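Local coordinates for protein methyl-coenzyme M reductase gamma subunit (Methermicoccus shengliensis DSM 18856, PDB 7NKG) that forms part of the enzyme that releases methane from methyl-coenzyme M, using the nickel cofactor factor 430, and contributes residues to the pocket of that cofactor, at residues T12-A15 and Q16-K20. Numbering follows the deposited sequence.
Sequences TSVA and QNRRK
Gln16 N donates to Thr12 O at 2.9 Å, and the same i+4 to i pattern recurs in Asn17 N to Ser13 O, Arg18 N to Val14 O and Arg19 N to Ala15 O, the last at 3.0 Å.

Among the side chains, Arg19 folds back over the preceding turn. Its chain bends at chi3 (-75°), bringing one face of the guanidinium above Ala15 O, which lies 3.7 Å from the plane and over its centre; Arg19 NH1 also comes to 3.8 Å from Ala15 CB, a small methyl suited to this approach. Arg19 NH1 donates to the carbonyls of Tyr8 and Gly10, tying the incoming N-terminal segment to the helix. A leucine at Arg19 would probably leave those carbonyls without this donor and loosen the tie.

Helix 13-23, whose first turns these backbone bonds make, packs against Tyr216 and against Trp101 of helix 99-109, with Thr12 at its N-cap. A threonine suits that place because its hydroxyl can accept from the backbone: Ala15 N reaches Thr12 OG1 in a weak but straight capping bond of 3.5 Å, while Thr12 OG1 is also hydrogen-bonded to Asp226 OD2.

Val14 and Arg18, one turn apart, run side by side. With CG1 of Val14 anti to the backbone N (chi1 172°), that methyl touches Arg18 NE at 3.7 Å, an apolar flank for an extended arginine. The polar end of Arg18 works farther out: NE donates to Thr214 O, the guanidinium makes a cation-pi contact with Trp101, and NH1 bonds the backbone of a neighbouring subunit, so this buried arginine ties the helix to it.

Asn17 sets its amide beside Ser13 O, with ND2 2.9 Å away but poorly angled for a bond; the amide nitrogen instead donates to the carbonyls of Lys211 and Thr213.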
loop_
_atom_site.group_PDB
_atom_site.type_symbol
_atom_site.label_atom_id
_atom_site.label_comp_id
_atom_site.label_asym_id
_atom_site.label_seq_id
_atom_site.Cartn_x
_atom_site.Cartn_y
_atom_site.Cartn_z
ATOM N N THR C 12 -14.061 51.504 -4.994
ATOM C CA THR C 12 -13.658 51.819 -6.370
ATOM C C THR C 12 -14.751 51.367 -7.357
ATOM O O THR C 12 -15.663 50.620 -6.964
ATOM C CB THR C 12 -12.313 51.142 -6.703
ATOM O OG1 THR C 12 -12.493 49.722 -6.763
ATOM C CG2 THR C 12 -11.191 51.539 -5.744
ATOM N N SER C 13 -14.628 51.741 -8.661
ATOM C CA SER C 13 -15.570 51.291 -9.689
ATOM C C SER C 13 -15.604 49.748 -9.742
ATOM O O SER C 13 -16.670 49.174 -9.919
ATOM C CB SER C 13 -15.159 51.826 -11.057
ATOM O OG SER C 13 -13.880 51.317 -11.421
ATOM N N VAL C 14 -14.453 49.081 -9.536
ATOM C CA VAL C 14 -14.388 47.622 -9.548
ATOM C C VAL C 14 -15.277 47.045 -8.440
ATOM O O VAL C 14 -16.055 46.135 -8.702
ATOM C CB VAL C 14 -12.934 47.133 -9.400
ATOM C CG1 VAL C 14 -12.874 45.614 -9.215
ATOM C CG2 VAL C 14 -12.091 47.553 -10.598
ATOM N N ALA C 15 -15.171 47.570 -7.213
ATOM C CA ALA C 15 -15.992 47.103 -6.090
ATOM C C ALA C 15 -17.470 47.396 -6.356
ATOM O O ALA C 15 -18.326 46.552 -6.074
ATOM C CB ALA C 15 -15.557 47.775 -4.797
ATOM N N GLN C 16 -17.772 48.569 -6.933
ATOM C CA GLN C 16 -19.157 48.914 -7.257
ATOM C C GLN C 16 -19.733 47.951 -8.296
ATOM O O GLN C 16 -20.875 47.513 -8.156
ATOM C CB GLN C 16 -19.242 50.351 -7.770
ATOM C CG GLN C 16 -18.949 51.377 -6.673
ATOM C CD GLN C 16 -18.622 52.754 -7.209
ATOM O OE1 GLN C 16 -18.775 53.050 -8.404
ATOM N NE2 GLN C 16 -18.166 53.632 -6.325
ATOM N N ASN C 17 -18.928 47.586 -9.310
ATOM C CA ASN C 17 -19.346 46.637 -10.353
ATOM C C ASN C 17 -19.507 45.240 -9.771
ATOM O O ASN C 17 -20.448 44.544 -10.122
ATOM C CB ASN C 17 -18.345 46.623 -11.500
ATOM C CG ASN C 17 -18.355 47.932 -12.266
ATOM O OD1 ASN C 17 -19.413 48.562 -12.458
ATOM N ND2 ASN C 17 -17.190 48.390 -12.689
ATOM N N ARG C 18 -18.626 44.850 -8.841
ATOM C CA ARG C 18 -18.751 43.551 -8.164
ATOM C C ARG C 18 -20.091 43.458 -7.413
ATOM O O ARG C 18 -20.780 42.448 -7.524
ATOM C CB ARG C 18 -17.567 43.358 -7.202
ATOM C CG ARG C 18 -16.317 42.955 -7.958
ATOM C CD ARG C 18 -15.079 42.781 -7.124
ATOM N NE ARG C 18 -13.998 42.299 -7.974
ATOM C CZ ARG C 18 -12.853 41.782 -7.543
ATOM N NH1 ARG C 18 -12.610 41.671 -6.238
ATOM N NH2 ARG C 18 -11.942 41.363 -8.410
ATOM N N ARG C 19 -20.499 44.537 -6.729
ATOM C CA ARG C 19 -21.794 44.556 -6.034
ATOM C C ARG C 19 -22.959 44.576 -7.033
ATOM O O ARG C 19 -24.002 43.990 -6.752
ATOM C CB ARG C 19 -21.879 45.727 -5.053
ATOM C CG ARG C 19 -20.923 45.561 -3.872
ATOM C CD ARG C 19 -21.214 46.564 -2.770
ATOM N NE ARG C 19 -20.751 47.911 -3.127
ATOM C CZ ARG C 19 -19.502 48.352 -3.002
ATOM N NH1 ARG C 19 -18.554 47.559 -2.508
ATOM N NH2 ARG C 19 -19.186 49.590 -3.366
ATOM N N LYS C 20 -22.791 45.216 -8.205
ATOM C CA LYS C 20 -23.821 45.182 -9.252
ATOM C C LYS C 20 -24.035 43.736 -9.727
ATOM O O LYS C 20 -25.170 43.287 -9.802
ATOM C CB LYS C 20 -23.425 46.054 -10.461
ATOM C CG LYS C 20 -23.646 47.543 -10.246
ATOM C CD LYS C 20 -23.213 48.352 -11.464
ATOM C CE LYS C 20 -23.646 49.794 -11.319
ATOM N NZ LYS C 20 -23.175 50.620 -12.465
#